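Local atomic coordinates of Sec-alkylsulfatase (PDB entry 4AXH), a protein that hydrolyses secondary alkyl sulfates enantioselectively at a two-zinc site, inverting configuration at carbon to give (S)-alcohols and sulfate. Residues Pro447-Val455 / Gly484-Pro492; Arg559-Met570 / Lys641-Phe652. One frame throughout, in Å; residues are numbered along the deposited sequence.

Contact 1 of 2, residues Pro447-Val455 / Gly484-Pro492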
loop_
_atom_site.group_PDB
_atom_site.type_symbol
_atom_site.label_atom_id
_atom_site.label_comp_id
_atom_site.label_asym_id
_atom_site.label_seq_id
_atom_site.Cartn_x
_atom_site.Cartn_y
_atom_site.Cartn_z
ATOM N N PRO A 447 -13.752 17.212 -2.360
ATOM C CA PRO A 447 -13.876 17.870 -3.676
ATOM C C PRO A 447 -14.854 19.046 -3.814
ATOM O O PRO A 447 -14.445 20.153 -4.194
ATOM C CB PRO A 447 -14.168 16.710 -4.627
ATOM C CG PRO A 447 -13.547 15.543 -3.987
ATOM C CD PRO A 447 -13.664 15.743 -2.510
ATOM N N VAL A 448 -16.131 18.815 -3.481
ATOM C CA VAL A 448 -17.184 19.830 -3.550
ATOM C C VAL A 448 -16.883 21.066 -2.653
ATOM O O VAL A 448 -17.066 22.201 -3.100
ATOM C CB VAL A 448 -18.587 19.190 -3.361
ATOM C CG1 VAL A 448 -18.586 18.134 -2.250
ATOM C CG2 VAL A 448 -19.678 20.234 -3.145
ATOM N N GLU A 449 -16.351 20.843 -1.437
ATOM C CA GLU A 449 -15.995 21.919 -0.509
ATOM C C GLU A 449 -14.795 22.715 -0.983
ATOM O O GLU A 449 -14.820 23.942 -0.924
ATOM C CB GLU A 449 -15.760 21.379 0.908
ATOM C CG GLU A 449 -16.925 21.632 1.843
ATOM C CD GLU A 449 -16.783 22.911 2.639
ATOM O OE1 GLU A 449 -16.067 22.883 3.666
ATOM O OE2 GLU A 449 -17.344 23.950 2.215
ATOM N N ALA A 450 -13.747 22.030 -1.456
ATOM C CA ALA A 450 -12.547 22.685 -1.955
ATOM C C ALA A 450 -12.880 23.518 -3.196
ATOM O O ALA A 450 -12.498 24.689 -3.273
ATOM C CB ALA A 450 -11.483 21.647 -2.270
ATOM N N GLY A 451 -13.646 22.917 -4.112
ATOM C CA GLY A 451 -14.087 23.527 -5.363
ATOM C C GLY A 451 -14.798 24.851 -5.201
ATOM O O GLY A 451 -14.535 25.794 -5.945
ATOM N N LYS A 452 -15.692 24.927 -4.204
ATOM C CA LYS A 452 -16.467 26.125 -3.863
ATOM C C LYS A 452 -15.548 27.272 -3.386
ATOM O O LYS A 452 -15.636 28.379 -3.922
ATOM C CB LYS A 452 -17.552 25.785 -2.807
ATOM C CG LYS A 452 -18.903 25.369 -3.394
ATOM C CD LYS A 452 -19.887 26.563 -3.460
ATOM C CE LYS A 452 -21.158 26.310 -4.249
ATOM N NZ LYS A 452 -21.960 25.163 -3.721
ATOM N N ARG A 453 -14.649 26.980 -2.412
ATOM C CA ARG A 453 -13.674 27.908 -1.831
ATOM C C ARG A 453 -12.657 28.401 -2.839
ATOM O O ARG A 453 -12.286 29.574 -2.799
ATOM C CB ARG A 453 -12.954 27.266 -0.644
ATOM C CG ARG A 453 -13.805 27.189 0.609
ATOM C CD ARG A 453 -12.973 26.738 1.787
ATOM N NE ARG A 453 -13.579 27.086 3.072
ATOM C CZ ARG A 453 -14.469 26.329 3.701
ATOM N NH1 ARG A 453 -14.887 25.197 3.156
ATOM N NH2 ARG A 453 -14.960 26.706 4.874
ATOM N N TYR A 454 -12.203 27.519 -3.734
ATOM C CA TYR A 454 -11.232 27.887 -4.753
ATOM C C TYR A 454 -11.859 28.799 -5.813
ATOM O O TYR A 454 -11.273 29.831 -6.127
ATOM C CB TYR A 454 -10.569 26.653 -5.388
ATOM C CG TYR A 454 -9.371 26.105 -4.627
ATOM C CD1 TYR A 454 -8.139 26.751 -4.663
ATOM C CD2 TYR A 454 -9.452 24.901 -3.935
ATOM C CE1 TYR A 454 -7.027 26.228 -3.993
ATOM C CE2 TYR A 454 -8.355 24.376 -3.256
ATOM C CZ TYR A 454 -7.144 25.038 -3.287
ATOM O OH TYR A 454 -6.093 24.479 -2.601
ATOM N N VAL A 455 -13.062 28.441 -6.334
ATOM C CA VAL A 455 -13.828 29.219 -7.338
ATOM C C VAL A 455 -14.059 30.654 -6.827
ATOM O O VAL A 455 -13.822 31.613 -7.562
ATOM C CB VAL A 455 -15.141 28.492 -7.786
ATOM C CG1 VAL A 455 -16.084 29.422 -8.550
ATOM C CG2 VAL A 455 -14.821 27.260 -8.630
ATOM N N GLY A 484 -11.622 23.490 -14.117
ATOM C CA GLY A 484 -12.882 22.843 -14.469
ATOM C C GLY A 484 -13.411 21.892 -13.417
ATOM O O GLY A 484 -14.619 21.832 -13.213
ATOM N N ASN A 485 -12.513 21.177 -12.715
ATOM C CA ASN A 485 -12.899 20.243 -11.658
ATOM C C ASN A 485 -13.455 21.003 -10.471
ATOM O O ASN A 485 -14.461 20.586 -9.894
ATOM C CB ASN A 485 -11.716 19.332 -11.221
ATOM C CG ASN A 485 -12.156 18.076 -10.496
ATOM O OD1 ASN A 485 -12.984 17.291 -11.016
ATOM N ND2 ASN A 485 -11.636 17.875 -9.267
ATOM N N HIS A 486 -12.817 22.137 -10.127
ATOM C CA HIS A 486 -13.259 22.984 -9.020
ATOM C C HIS A 486 -14.644 23.543 -9.286
ATOM O O HIS A 486 -15.475 23.528 -8.384
ATOM C CB HIS A 486 -12.255 24.112 -8.737
ATOM C CG HIS A 486 -11.029 23.636 -8.026
ATOM N ND1 HIS A 486 -10.856 23.296 -6.728
ATOM C CD2 HIS A 486 -9.839 23.452 -8.694
ATOM C CE1 HIS A 486 -9.550 22.908 -6.588
ATOM N NE2 HIS A 486 -8.988 23.002 -7.788
ATOM N N LEU A 487 -14.904 23.981 -10.534
ATOM C CA LEU A 487 -16.194 24.538 -10.906
ATOM C C LEU A 487 -17.293 23.498 -10.962
ATOM O O LEU A 487 -18.330 23.714 -10.335
ATOM C CB LEU A 487 -16.142 25.398 -12.184
ATOM C CG LEU A 487 -17.372 26.304 -12.419
ATOM C CD1 LEU A 487 -17.693 27.166 -11.206
ATOM C CD2 LEU A 487 -17.173 27.192 -13.619
ATOM N N VAL A 488 -17.068 22.379 -11.689
ATOM C CA VAL A 488 -18.021 21.268 -11.827
ATOM C C VAL A 488 -18.447 20.716 -10.447
ATOM O O VAL A 488 -19.630 20.472 -10.253
ATOM C CB VAL A 488 -17.544 20.176 -12.839
ATOM C CG1 VAL A 488 -18.408 18.912 -12.785
ATOM C CG2 VAL A 488 -17.509 20.737 -14.255
ATOM N N PHE A 489 -17.519 20.600 -9.479
ATOM C CA PHE A 489 -17.873 20.130 -8.137
ATOM C C PHE A 489 -18.601 21.184 -7.288
ATOM O O PHE A 489 -19.472 20.821 -6.499
ATOM C CB PHE A 489 -16.667 19.514 -7.422
ATOM C CG PHE A 489 -16.483 18.061 -7.782
ATOM C CD1 PHE A 489 -15.941 17.694 -9.009
ATOM C CD2 PHE A 489 -16.887 17.057 -6.911
ATOM C CE1 PHE A 489 -15.804 16.346 -9.356
ATOM C CE2 PHE A 489 -16.725 15.710 -7.247
ATOM C CZ PHE A 489 -16.193 15.364 -8.471
ATOM N N ALA A 490 -18.279 22.479 -7.483
ATOM C CA ALA A 490 -18.920 23.594 -6.789
ATOM C C ALA A 490 -20.369 23.734 -7.266
ATOM O O ALA A 490 -21.251 24.053 -6.468
ATOM C CB ALA A 490 -18.158 24.885 -7.058
ATOM N N ASP A 491 -20.607 23.473 -8.566
ATOM C CA ASP A 491 -21.905 23.554 -9.226
ATOM C C ASP A 491 -21.901 22.668 -10.475
ATOM O O ASP A 491 -21.451 23.125 -11.532
ATOM C CB ASP A 491 -22.234 25.020 -9.580
ATOM C CG ASP A 491 -23.495 25.207 -10.406
ATOM O OD1 ASP A 491 -24.602 25.126 -9.825
ATOM O OD2 ASP A 491 -23.374 25.440 -11.628
ATOM N N PRO A 492 -22.404 21.408 -10.401
ATOM C CA PRO A 492 -22.415 20.553 -11.607
ATOM C C PRO A 492 -23.452 20.982 -12.644
ATOM O O PRO A 492 -23.545 20.377 -13.718
ATOM C CB PRO A 492 -22.673 19.146 -11.059
ATOM C CG PRO A 492 -22.623 19.271 -9.558
ATOM C CD PRO A 492 -22.957 20.689 -9.242
#
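G451 and H486 bring their backbones together where the two helices cross. Their CA atoms lie 3.8 Å apart, and G451 CA is 3.3 Å from H486 O. G451 has no side chain, which allows this approach; the helix axes come within 7.4 Å at a crossing angle of -111°. The H486 side chain fits as a knob among A450, G451, Y454 and V455. The imidazole edge meets G451 CA. H486 CE1 lies 3.3 Å from Y454 CD2, with the two ring planes inclined at 54°. The methyl group of A490 packs against the G451 backbone and K452 CG. P447 CB rests on F489 CD2 at 3.6 Å. V455 closes the far end: its CG1 meets L487 CD1 at 3.8 Å, the two side chains crossing at about a right angle. L487 also packs on helix 461-474.

The other side is looser. V448 and K452 are exposed. The K452 chain bends at chi2 and chi4 and brings NZ 3.0 Å from A490 O, a weak hydrogen bond.

The polar ends of Y454 and H486 point to the second subunit. Y454 OH bonds H486 NE2 of that subunit, and H486 NE2 bonds its Y454 OH. Close backbone packing at G451 and the H486 knob thus join the helices, while Y454 and H486 supply reciprocal hydrogen bonds to the homodimer interface.

Contact 2 of 2, residues Arg559-Met570 / Lys641-Phe652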
loop_
_atom_site.group_PDB
_atom_site.type_symbol
_atom_site.label_atom_id
_atom_site.label_comp_id
_atom_site.label_asym_id
_atom_site.label_seq_id
_atom_site.Cartn_x
_atom_site.Cartn_y
_atom_site.Cartn_z
ATOM N N ARG A 559 -21.579 -4.197 4.207
ATOM C CA ARG A 559 -22.947 -3.822 3.828
ATOM C C ARG A 559 -23.744 -3.244 5.018
ATOM O O ARG A 559 -24.598 -2.381 4.821
ATOM C CB ARG A 559 -23.686 -5.028 3.233
ATOM C CG ARG A 559 -23.267 -5.323 1.798
ATOM C CD ARG A 559 -24.165 -6.342 1.156
ATOM N NE ARG A 559 -25.551 -5.884 1.167
ATOM C CZ ARG A 559 -26.597 -6.684 1.029
ATOM N NH1 ARG A 559 -26.422 -7.985 0.843
ATOM N NH2 ARG A 559 -27.825 -6.185 1.057
ATOM N N LEU A 560 -23.441 -3.708 6.250
ATOM C CA LEU A 560 -24.075 -3.233 7.475
ATOM C C LEU A 560 -23.985 -1.705 7.596
ATOM O O LEU A 560 -22.909 -1.118 7.413
ATOM C CB LEU A 560 -23.462 -3.924 8.706
ATOM C CG LEU A 560 -24.087 -3.594 10.066
ATOM C CD1 LEU A 560 -25.350 -4.376 10.275
ATOM C CD2 LEU A 560 -23.129 -3.893 11.171
ATOM N N ASP A 561 -25.141 -1.083 7.866
ATOM C CA ASP A 561 -25.308 0.351 8.030
ATOM C C ASP A 561 -25.188 0.691 9.503
ATOM O O ASP A 561 -26.169 0.585 10.245
ATOM C CB ASP A 561 -26.673 0.805 7.477
ATOM C CG ASP A 561 -26.901 2.313 7.379
ATOM O OD1 ASP A 561 -26.038 3.090 7.873
ATOM O OD2 ASP A 561 -27.917 2.718 6.769
ATOM N N THR A 562 -23.980 1.126 9.908
ATOM C CA THR A 562 -23.600 1.528 11.263
ATOM C C THR A 562 -24.637 2.443 11.926
ATOM O O THR A 562 -25.002 2.197 13.072
ATOM C CB THR A 562 -22.192 2.128 11.235
ATOM O OG1 THR A 562 -21.314 1.138 10.717
ATOM C CG2 THR A 562 -21.710 2.577 12.599
ATOM N N ASP A 563 -25.134 3.460 11.202
ATOM C CA ASP A 563 -26.126 4.404 11.725
ATOM C C ASP A 563 -27.440 3.776 12.206
ATOM O O ASP A 563 -27.869 4.061 13.330
ATOM C CB ASP A 563 -26.371 5.537 10.730
ATOM C CG ASP A 563 -25.157 6.410 10.501
ATOM O OD1 ASP A 563 -24.179 6.299 11.296
ATOM O OD2 ASP A 563 -25.183 7.216 9.542
ATOM N N LYS A 564 -28.066 2.918 11.376
ATOM C CA LYS A 564 -29.303 2.269 11.789
ATOM C C LYS A 564 -29.056 1.075 12.729
ATOM O O LYS A 564 -29.861 0.835 13.631
ATOM C CB LYS A 564 -30.282 1.998 10.614
ATOM C CG LYS A 564 -29.729 1.214 9.419
ATOM C CD LYS A 564 -30.644 1.298 8.159
ATOM C CE LYS A 564 -30.305 0.259 7.098
ATOM N NZ LYS A 564 -30.787 0.628 5.736
ATOM N N ALA A 565 -27.897 0.398 12.573
ATOM C CA ALA A 565 -27.496 -0.768 13.374
ATOM C C ALA A 565 -27.144 -0.461 14.836
ATOM O O ALA A 565 -27.087 -1.386 15.651
ATOM C CB ALA A 565 -26.363 -1.521 12.687
ATOM N N VAL A 566 -26.919 0.827 15.168
ATOM C CA VAL A 566 -26.616 1.272 16.533
ATOM C C VAL A 566 -27.862 1.036 17.402
ATOM O O VAL A 566 -28.972 1.440 17.023
ATOM C CB VAL A 566 -26.090 2.742 16.598
ATOM C CG1 VAL A 566 -26.199 3.326 18.003
ATOM C CG2 VAL A 566 -24.647 2.836 16.114
ATOM N N GLY A 567 -27.645 0.344 18.526
ATOM C CA GLY A 567 -28.684 -0.019 19.477
ATOM C C GLY A 567 -29.408 -1.299 19.111
ATOM O O GLY A 567 -30.488 -1.568 19.640
ATOM N N HIS A 568 -28.835 -2.092 18.193
ATOM C CA HIS A 568 -29.405 -3.374 17.771
ATOM C C HIS A 568 -28.426 -4.528 18.054
ATOM O O HIS A 568 -28.464 -5.557 17.370
ATOM C CB HIS A 568 -29.838 -3.327 16.292
ATOM C CG HIS A 568 -31.034 -2.462 16.040
ATOM N ND1 HIS A 568 -32.309 -3.001 15.948
ATOM C CD2 HIS A 568 -31.110 -1.121 15.868
ATOM C CE1 HIS A 568 -33.115 -1.976 15.720
ATOM N NE2 HIS A 568 -32.440 -0.824 15.664
ATOM N N ASP A 569 -27.566 -4.357 19.088
ATOM C CA ASP A 569 -26.559 -5.327 19.509
ATOM C C ASP A 569 -27.167 -6.690 19.695
ATOM O O ASP A 569 -28.258 -6.802 20.246
ATOM C CB ASP A 569 -25.844 -4.864 20.786
ATOM C CG ASP A 569 -25.034 -3.570 20.664
ATOM O OD1 ASP A 569 -25.215 -2.836 19.662
ATOM O OD2 ASP A 569 -24.224 -3.291 21.569
ATOM N N MET A 570 -26.491 -7.714 19.169
ATOM C CA MET A 570 -26.913 -9.112 19.144
ATOM C C MET A 570 -25.753 -10.001 18.716
ATOM O O MET A 570 -24.758 -9.506 18.193
ATOM C CB MET A 570 -28.072 -9.304 18.140
ATOM C CG MET A 570 -27.737 -8.829 16.740
ATOM S SD MET A 570 -28.886 -9.343 15.453
ATOM C CE MET A 570 -29.906 -7.877 15.349
ATOM N N LYS A 641 -34.366 -11.916 15.535
ATOM C CA LYS A 641 -33.075 -11.246 15.331
ATOM C C LYS A 641 -32.435 -11.441 13.954
ATOM O O LYS A 641 -31.616 -10.615 13.564
ATOM C CB LYS A 641 -32.076 -11.559 16.464
ATOM C CG LYS A 641 -32.545 -11.228 17.881
ATOM C CD LYS A 641 -32.063 -9.867 18.356
ATOM C CE LYS A 641 -32.638 -9.496 19.697
ATOM N NZ LYS A 641 -32.312 -8.093 20.059
ATOM N N LEU A 642 -32.805 -12.496 13.210
ATOM C CA LEU A 642 -32.238 -12.715 11.882
ATOM C C LEU A 642 -32.781 -11.699 10.900
ATOM O O LEU A 642 -31.993 -11.008 10.252
ATOM C CB LEU A 642 -32.440 -14.149 11.364
ATOM C CG LEU A 642 -31.629 -14.520 10.119
ATOM C CD1 LEU A 642 -30.136 -14.372 10.371
ATOM C CD2 LEU A 642 -31.914 -15.942 9.690
ATOM N N GLY A 643 -34.108 -11.589 10.840
ATOM C CA GLY A 643 -34.798 -10.639 9.973
ATOM C C GLY A 643 -34.405 -9.209 10.280
ATOM O O GLY A 643 -34.281 -8.383 9.365
ATOM N N GLU A 644 -34.187 -8.935 11.589
ATOM C CA GLU A 644 -33.738 -7.666 12.160
ATOM C C GLU A 644 -32.351 -7.357 11.581
ATOM O O GLU A 644 -32.142 -6.272 11.025
ATOM C CB GLU A 644 -33.668 -7.789 13.707
ATOM C CG GLU A 644 -33.291 -6.511 14.450
ATOM C CD GLU A 644 -33.235 -6.583 15.971
ATOM O OE1 GLU A 644 -33.725 -7.579 16.554
ATOM O OE2 GLU A 644 -32.712 -5.622 16.582
ATOM N N PHE A 645 -31.427 -8.339 11.675
ATOM C CA PHE A 645 -30.067 -8.222 11.172
ATOM C C PHE A 645 -30.038 -7.891 9.678
ATOM O O PHE A 645 -29.370 -6.935 9.295
ATOM C CB PHE A 645 -29.242 -9.479 11.516
ATOM C CG PHE A 645 -27.948 -9.618 10.759
ATOM C CD1 PHE A 645 -26.954 -8.646 10.860
ATOM C CD2 PHE A 645 -27.716 -10.721 9.948
ATOM C CE1 PHE A 645 -25.765 -8.765 10.142
ATOM C CE2 PHE A 645 -26.525 -10.843 9.230
ATOM C CZ PHE A 645 -25.558 -9.863 9.332
ATOM N N PHE A 646 -30.808 -8.627 8.863
ATOM C CA PHE A 646 -30.915 -8.435 7.419
ATOM C C PHE A 646 -31.530 -7.095 7.001
ATOM O O PHE A 646 -31.300 -6.635 5.875
ATOM C CB PHE A 646 -31.654 -9.622 6.779
ATOM C CG PHE A 646 -30.768 -10.827 6.603
ATOM C CD1 PHE A 646 -30.427 -11.626 7.687
ATOM C CD2 PHE A 646 -30.212 -11.121 5.369
ATOM C CE1 PHE A 646 -29.566 -12.716 7.532
ATOM C CE2 PHE A 646 -29.361 -12.219 5.212
ATOM C CZ PHE A 646 -29.042 -13.008 6.298
ATOM N N GLY A 647 -32.285 -6.481 7.913
ATOM C CA GLY A 647 -32.933 -5.189 7.705
ATOM C C GLY A 647 -31.984 -4.023 7.848
ATOM O O GLY A 647 -32.300 -2.904 7.435
ATOM N N LEU A 648 -30.806 -4.293 8.422
ATOM C CA LEU A 648 -29.740 -3.320 8.680
ATOM C C LEU A 648 -28.662 -3.311 7.586
ATOM O O LEU A 648 -27.684 -2.568 7.686
ATOM C CB LEU A 648 -29.105 -3.625 10.055
ATOM C CG LEU A 648 -30.044 -3.523 11.251
ATOM C CD1 LEU A 648 -29.448 -4.182 12.466
ATOM C CD2 LEU A 648 -30.440 -2.081 11.513
ATOM N N LEU A 649 -28.861 -4.118 6.541
ATOM C CA LEU A 649 -27.947 -4.294 5.428
ATOM C C LEU A 649 -28.248 -3.352 4.272
ATOM O O LEU A 649 -29.336 -3.415 3.703
ATOM C CB LEU A 649 -28.085 -5.746 4.953
ATOM C CG LEU A 649 -27.036 -6.763 5.361
ATOM C CD1 LEU A 649 -26.469 -6.502 6.762
ATOM C CD2 LEU A 649 -27.588 -8.165 5.231
ATOM N N ASP A 650 -27.270 -2.503 3.893
ATOM C CA ASP A 650 -27.381 -1.596 2.732
ATOM C C ASP A 650 -27.183 -2.398 1.422
ATOM O O ASP A 650 -26.740 -3.552 1.455
ATOM C CB ASP A 650 -26.291 -0.493 2.761
ATOM C CG ASP A 650 -26.405 0.604 3.818
ATOM O OD1 ASP A 650 -27.497 1.232 3.921
ATOM O OD2 ASP A 650 -25.365 0.931 4.446
ATOM N N SER A 651 -27.471 -1.763 0.277
ATOM C CA SER A 651 -27.257 -2.327 -1.061
ATOM C C SER A 651 -26.500 -1.313 -1.938
ATOM O O SER A 651 -26.799 -0.114 -1.905
ATOM C CB SER A 651 -28.569 -2.772 -1.704
ATOM O OG SER A 651 -28.770 -4.167 -1.524
ATOM N N PHE A 652 -25.470 -1.781 -2.646
ATOM C CA PHE A 652 -24.625 -0.895 -3.440
ATOM C C PHE A 652 -24.890 -1.000 -4.906
ATOM O O PHE A 652 -25.012 -2.104 -5.428
ATOM C CB PHE A 652 -23.133 -1.147 -3.176
ATOM C CG PHE A 652 -22.681 -1.208 -1.733
ATOM C CD1 PHE A 652 -22.732 -0.079 -0.917
ATOM C CD2 PHE A 652 -22.172 -2.381 -1.199
ATOM C CE1 PHE A 652 -22.319 -0.141 0.425
ATOM C CE2 PHE A 652 -21.747 -2.438 0.131
ATOM C CZ PHE A 652 -21.827 -1.321 0.935
#
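R559 reaches along the strand-like run L649-F652 and grips one backbone oxygen side-on. R559 NE lies 2.6 Å from D650 O and R559 NH2 lies 2.9 Å from the same atom. The oxygen sits in the guanidinium plane, and the NE bond runs nearly along its C=O axis. The chain turns at chi3 to present this edge. L649 CB lies over one guanidinium face. The F652 ring is turned 70° from the guanidinium plane and meets R559 CG through CE2. The backbones add D650 N to R559 O and D561 N to L648 O, on either side of a single bridge between L560 and L649.

The carboxylates of D561 and D650 cross with their planes 42° apart. D561 OD2 and D650 OD1 are 3.2 Å apart, a like-charge approach. K564 NZ forms long salt bridges to both. D650 OD2 also has weak links to N385 and K389 of the second subunit.

L648 fills the middle. Its CB meets L560 CD1 at 3.8 Å, the two side chains lying alongside and pointing the same way. CD1 touches A565 and H568, while CD2 lies against the K564 backbone.

At the far end H568 ND1 donates to E644 OE2 (2.7 Å), a nearly straight bond. The carboxylate oxygen lies near the ring plane and is met on its anti side, with the two planes 78° apart. M570 and E644 run alongside in opposite senses, M570 CE 3.6 Å from E644 CD.

In the alkyl sulfatase C-terminal domain, the contact joins the end of helix 549-559 and the turn before strand 570-576 to the last helix and its tail. K564, though distant, probably eases the D561-D650 repulsion. E644 could favour a protonated H568, although K640 shares its charge.

Overall arrangement
From the N terminus the chain first builds the metallo-beta-lactamase part with its two zinc ions, then enters the helical dimerisation region. There contact 1 closes a largely helical loop, joining helix 447-457 to helix 477-490 across helix 461-474. The chain then passes through helices 495-511, 515-529 and 549-559 into the C-terminal domain. Contact 2 closes a longer loop that holds the five-stranded sheet, tying the end of helix 549-559 and the turn before strand 570-576 to the last helix, 640-646, and its tail. The two loops are in series and neither nest nor cross. Their centres are 35 Å apart and their nearest atoms about 17 Å, yet both touch the second subunit.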